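Local coordinates for Pbp related beta-lactamase (Pyrococcus abyssi, PDB 2QMI), which is an octameric penicillin-binding protein homologue that probably works as a serine peptidase, representing a self-compartmentalizing protease family, at residues Ile377-Tyr389 with Ala392-Pro405. Numbering follows the deposited sequence.
Sequences IKFEVKVDGDVVY and ALGRAFTYTIPLFP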
loop_
_atom_site.group_PDB
_atom_site.type_symbol
_atom_site.label_atom_id
_atom_site.label_comp_id
_atom_site.label_asym_id
_atom_site.label_seq_id
_atom_site.Cartn_x
_atom_site.Cartn_y
_atom_site.Cartn_z
ATOM N N ILE A 377 15.899 27.348 2.173
ATOM C CA ILE A 377 15.889 26.073 2.887
ATOM C C ILE A 377 14.752 26.036 3.892
ATOM O O ILE A 377 14.387 27.066 4.471
ATOM C CB ILE A 377 17.230 25.812 3.608
ATOM C CG1 ILE A 377 17.609 27.012 4.483
ATOM C CG2 ILE A 377 18.317 25.523 2.579
ATOM C CD1 ILE A 377 18.927 26.840 5.201
ATOM N N LYS A 378 14.194 24.844 4.096
ATOM C CA LYS A 378 13.062 24.663 5.007
ATOM C C LYS A 378 13.339 23.662 6.124
ATOM O O LYS A 378 13.872 22.567 5.877
ATOM C CB LYS A 378 11.826 24.187 4.228
ATOM C CG LYS A 378 11.605 24.876 2.892
ATOM C CD LYS A 378 12.564 24.362 1.825
ATOM C CE LYS A 378 12.441 25.179 0.539
ATOM N NZ LYS A 378 11.038 25.168 0.024
ATOM N N PHE A 379 12.950 24.040 7.342
ATOM C CA PHE A 379 13.134 23.206 8.526
ATOM C C PHE A 379 11.873 23.203 9.377
ATOM O O PHE A 379 11.086 24.143 9.332
ATOM C CB PHE A 379 14.261 23.755 9.398
ATOM C CG PHE A 379 15.626 23.614 8.800
ATOM C CD1 PHE A 379 16.442 22.547 9.150
ATOM C CD2 PHE A 379 16.111 24.567 7.911
ATOM C CE1 PHE A 379 17.727 22.433 8.628
ATOM C CE2 PHE A 379 17.397 24.463 7.381
ATOM C CZ PHE A 379 18.207 23.394 7.741
ATOM N N GLU A 380 11.686 22.143 10.156
ATOM C CA GLU A 380 10.547 22.081 11.056
ATOM C C GLU A 380 11.040 21.723 12.448
ATOM O O GLU A 380 11.842 20.805 12.615
ATOM C CB GLU A 380 9.504 21.052 10.613
ATOM C CG GLU A 380 8.461 20.802 11.707
ATOM C CD GLU A 380 7.031 20.759 11.198
ATOM O OE1 GLU A 380 6.623 19.710 10.638
ATOM O OE2 GLU A 380 6.317 21.783 11.360
ATOM N N VAL A 381 10.573 22.474 13.440
ATOM C CA VAL A 381 10.947 22.224 14.818
ATOM C C VAL A 381 9.796 21.548 15.564
ATOM O O VAL A 381 8.661 22.028 15.565
ATOM C CB VAL A 381 11.335 23.533 15.535
ATOM C CG1 VAL A 381 11.461 23.297 17.030
ATOM C CG2 VAL A 381 12.655 24.046 14.982
ATOM N N LYS A 382 10.105 20.414 16.182
ATOM C CA LYS A 382 9.128 19.665 16.949
ATOM C C LYS A 382 9.756 19.380 18.303
ATOM O O LYS A 382 10.932 19.030 18.386
ATOM C CB LYS A 382 8.792 18.358 16.237
ATOM N N VAL A 383 8.981 19.545 19.368
ATOM C CA VAL A 383 9.489 19.281 20.711
ATOM C C VAL A 383 9.104 17.869 21.155
ATOM O O VAL A 383 8.064 17.341 20.753
ATOM C CB VAL A 383 8.923 20.290 21.730
ATOM C CG1 VAL A 383 9.392 19.937 23.136
ATOM C CG2 VAL A 383 9.382 21.688 21.377
ATOM N N ASP A 384 9.953 17.252 21.969
ATOM C CA ASP A 384 9.664 15.920 22.484
ATOM C C ASP A 384 10.020 15.835 23.953
ATOM O O ASP A 384 11.151 15.493 24.323
ATOM C CB ASP A 384 10.430 14.842 21.733
ATOM C CG ASP A 384 10.040 13.457 22.191
ATOM O OD1 ASP A 384 8.819 13.161 22.165
ATOM O OD2 ASP A 384 10.940 12.673 22.585
ATOM N N GLY A 385 9.039 16.132 24.795
ATOM C CA GLY A 385 9.292 16.107 26.216
ATOM C C GLY A 385 10.283 17.211 26.507
ATOM O O GLY A 385 9.948 18.392 26.408
ATOM N N ASP A 386 11.517 16.830 26.821
ATOM C CA ASP A 386 12.555 17.797 27.161
ATOM C C ASP A 386 13.523 18.120 26.016
ATOM O O ASP A 386 14.389 18.984 26.161
ATOM C CB ASP A 386 13.351 17.257 28.348
ATOM C CG ASP A 386 14.010 18.349 29.150
ATOM O OD1 ASP A 386 14.828 19.102 28.571
ATOM O OD2 ASP A 386 13.709 18.461 30.363
ATOM N N VAL A 387 13.376 17.442 24.882
ATOM C CA VAL A 387 14.287 17.663 23.764
ATOM C C VAL A 387 13.662 18.381 22.584
ATOM O O VAL A 387 12.475 18.224 22.291
ATOM C CB VAL A 387 14.899 16.316 23.285
ATOM C CG1 VAL A 387 15.681 16.505 21.999
ATOM C CG2 VAL A 387 15.816 15.760 24.377
ATOM N N VAL A 388 14.475 19.190 21.916
ATOM C CA VAL A 388 14.018 19.935 20.754
ATOM C C VAL A 388 14.691 19.339 19.529
ATOM O O VAL A 388 15.914 19.217 19.485
ATOM C CB VAL A 388 14.400 21.428 20.856
ATOM C CG1 VAL A 388 13.858 22.189 19.643
ATOM C CG2 VAL A 388 13.858 22.016 22.159
ATOM N N TYR A 389 13.892 18.960 18.538
ATOM C CA TYR A 389 14.433 18.369 17.323
ATOM C C TYR A 389 14.322 19.302 16.132
ATOM O O TYR A 389 13.260 19.866 15.875
ATOM C CB TYR A 389 13.712 17.061 16.987
ATOM C CG TYR A 389 14.030 15.900 17.910
ATOM C CD1 TYR A 389 13.177 15.557 18.967
ATOM C CD2 TYR A 389 15.179 15.131 17.716
ATOM C CE1 TYR A 389 13.465 14.469 19.807
ATOM C CE2 TYR A 389 15.477 14.054 18.543
ATOM C CZ TYR A 389 14.621 13.725 19.585
ATOM O OH TYR A 389 14.942 12.659 20.395
ATOM N N ALA A 392 15.294 18.673 8.576
ATOM C CA ALA A 392 15.260 19.297 7.261
ATOM C C ALA A 392 14.169 18.716 6.361
ATOM O O ALA A 392 14.074 17.497 6.190
ATOM C CB ALA A 392 16.613 19.143 6.596
ATOM N N LEU A 393 13.335 19.582 5.793
ATOM C CA LEU A 393 12.297 19.105 4.891
ATOM C C LEU A 393 13.033 18.559 3.670
ATOM O O LEU A 393 14.264 18.569 3.635
ATOM C CB LEU A 393 11.353 20.243 4.479
ATOM C CG LEU A 393 10.214 20.604 5.438
ATOM C CD1 LEU A 393 10.765 20.937 6.812
ATOM C CD2 LEU A 393 9.418 21.781 4.861
ATOM N N GLY A 394 12.292 18.094 2.671
ATOM C CA GLY A 394 12.923 17.540 1.487
ATOM C C GLY A 394 12.919 16.024 1.589
ATOM O O GLY A 394 13.567 15.451 2.471
ATOM N N ARG A 395 12.180 15.375 0.693
ATOM C CA ARG A 395 12.069 13.916 0.678
ATOM C C ARG A 395 13.352 13.258 0.188
ATOM O O ARG A 395 13.467 12.032 0.184
ATOM C CB ARG A 395 10.914 13.490 -0.227
ATOM C CG ARG A 395 9.614 14.246 0.024
ATOM C CD ARG A 395 8.684 14.113 -1.181
ATOM N NE ARG A 395 9.407 14.362 -2.428
ATOM C CZ ARG A 395 8.823 14.577 -3.604
ATOM N NH1 ARG A 395 7.499 14.580 -3.703
ATOM N NH2 ARG A 395 9.566 14.788 -4.682
ATOM N N ALA A 396 14.320 14.075 -0.215
ATOM C CA ALA A 396 15.588 13.558 -0.721
ATOM C C ALA A 396 16.724 13.734 0.276
ATOM O O ALA A 396 17.637 12.905 0.337
ATOM C CB ALA A 396 15.937 14.247 -2.033
ATOM N N PHE A 397 16.663 14.808 1.061
ATOM C CA PHE A 397 17.705 15.095 2.045
ATOM C C PHE A 397 17.173 15.582 3.394
ATOM O O PHE A 397 17.608 16.624 3.893
ATOM C CB PHE A 397 18.664 16.140 1.473
ATOM C CG PHE A 397 19.211 15.769 0.128
ATOM C CD1 PHE A 397 20.135 14.726 0.000
ATOM C CD2 PHE A 397 18.771 16.422 -1.017
ATOM C CE1 PHE A 397 20.610 14.338 -1.257
ATOM C CE2 PHE A 397 19.238 16.043 -2.280
ATOM C CZ PHE A 397 20.161 14.997 -2.399
ATOM N N THR A 398 16.251 14.822 3.986
ATOM C CA THR A 398 15.669 15.177 5.284
ATOM C C THR A 398 16.463 14.554 6.436
ATOM O O THR A 398 16.399 13.343 6.647
ATOM C CB THR A 398 14.188 14.699 5.381
ATOM O OG1 THR A 398 13.651 15.019 6.674
ATOM C CG2 THR A 398 14.093 13.194 5.161
ATOM N N TYR A 399 17.217 15.371 7.176
ATOM C CA TYR A 399 17.996 14.857 8.312
ATOM C C TYR A 399 17.554 15.507 9.635
ATOM O O TYR A 399 16.936 16.577 9.622
ATOM C CB TYR A 399 19.502 15.065 8.072
ATOM C CG TYR A 399 19.975 16.498 8.159
ATOM C CD1 TYR A 399 19.403 17.496 7.366
ATOM C CD2 TYR A 399 21.011 16.860 9.034
ATOM C CE1 TYR A 399 19.849 18.826 7.439
ATOM C CE2 TYR A 399 21.462 18.186 9.113
ATOM C CZ TYR A 399 20.878 19.162 8.316
ATOM O OH TYR A 399 21.313 20.475 8.393
ATOM N N THR A 400 17.873 14.862 10.764
ATOM C CA THR A 400 17.472 15.353 12.094
ATOM C C THR A 400 18.583 15.571 13.129
ATOM O O THR A 400 19.546 14.798 13.199
ATOM C CB THR A 400 16.430 14.408 12.723
ATOM O OG1 THR A 400 15.208 14.487 11.979
ATOM C CG2 THR A 400 16.154 14.782 14.182
ATOM N N ILE A 401 18.414 16.619 13.943
ATOM C CA ILE A 401 19.366 16.987 14.991
ATOM C C ILE A 401 18.695 17.086 16.367
ATOM O O ILE A 401 17.594 17.640 16.492
ATOM C CB ILE A 401 19.998 18.370 14.708
ATOM C CG1 ILE A 401 20.817 18.323 13.422
ATOM C CG2 ILE A 401 20.863 18.809 15.883
ATOM C CD1 ILE A 401 21.443 19.657 13.058
ATOM N N PRO A 402 19.350 16.545 17.416
ATOM C CA PRO A 402 18.822 16.585 18.784
ATOM C C PRO A 402 19.383 17.800 19.518
ATOM O O PRO A 402 20.599 17.960 19.603
ATOM C CB PRO A 402 19.325 15.278 19.383
ATOM C CG PRO A 402 20.688 15.165 18.764
ATOM C CD PRO A 402 20.436 15.547 17.307
ATOM N N LEU A 403 18.505 18.654 20.039
ATOM C CA LEU A 403 18.941 19.852 20.762
ATOM C C LEU A 403 18.573 19.838 22.248
ATOM O O LEU A 403 17.421 19.585 22.620
ATOM C CB LEU A 403 18.349 21.106 20.116
ATOM C CG LEU A 403 18.693 21.410 18.655
ATOM C CD1 LEU A 403 18.000 22.703 18.254
ATOM C CD2 LEU A 403 20.200 21.539 18.471
ATOM N N PHE A 404 19.557 20.125 23.093
ATOM C CA PHE A 404 19.356 20.148 24.538
ATOM C C PHE A 404 19.315 21.575 25.067
ATOM O O PHE A 404 20.298 22.304 24.963
ATOM C CB PHE A 404 20.497 19.401 25.235
ATOM C CG PHE A 404 20.417 17.903 25.120
ATOM C CD1 PHE A 404 19.750 17.301 24.058
ATOM C CD2 PHE A 404 21.047 17.097 26.060
ATOM C CE1 PHE A 404 19.714 15.914 23.932
ATOM C CE2 PHE A 404 21.020 15.711 25.948
ATOM C CZ PHE A 404 20.352 15.117 24.881
ATOM N N PRO A 405 18.178 21.994 25.646
ATOM C CA PRO A 405 18.088 23.355 26.178
ATOM C C PRO A 405 19.058 23.548 27.335
ATOM O O PRO A 405 19.046 22.778 28.292
ATOM C CB PRO A 405 16.630 23.452 26.622
ATOM C CG PRO A 405 15.930 22.559 25.660
ATOM C CD PRO A 405 16.848 21.360 25.627
#
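Leu-393 lies against the backbone of Lys-378 and Phe-379, where the chain leaves strand 387-392 just after the antiparallel pairing of Phe-379 with Ala-392. Its N donates to Lys-378 O at 3.0 Å. With CG beside the backbone N (chi1 -83°), the two methyls spread along one side of strand 378-384: CD2 presses tightly on Lys-378 CB at 3.5 Å, and CD1 meets Phe-379 C at 3.6 Å and lies near Glu-380 CB. A branched, apolar residue suits this place, since it can grip the aliphatic root of Lys-378 while the lysine's charged end leads away.

On its other edge, strand 387-392 pairs with strand 400-408, where Val-388 and Leu-403 form an antiparallel hydrogen-bonded pair. Val-388 N reaches Leu-403 O at 3.1 Å; Leu-403 N returns to Val-388 O at 2.7 Å. Val-388 CB lies against Leu-403 CB, both side chains buried on the same face, and Val-388 CG2 also touches Pro-405 CG at 4.1 Å; beta-branching in the valine favours the extended backbone.

Tyr-389 is paired with Pro-402, which has no N-H to donate; in a non-hydrogen-bonded pair the N-H would not point at strand 387-389, so proline costs no bond here. Instead, Tyr-389 CA makes a CA-H...O contact with Ile-401 O at 3.3 Å. Tyr-389 CE2 comes obliquely to Pro-402 CB, and CD2 to Thr-400 CG2, 3.7 Å away, while Val-387 CG1 lies over one ring face. Pro-402 also packs on Tyr-389 of a second subunit, and the Phe-404 rings of the two subunits stack.

Chemically, the contact combines a few backbone bonds with apolar packing between neighbouring strands of the closed antiparallel barrel. The hairpin of strands 387-392 and 400-408, carrying Tyr-389, Pro-402 and Phe-404 to a second subunit, is consistent with a part in assembling the octamer.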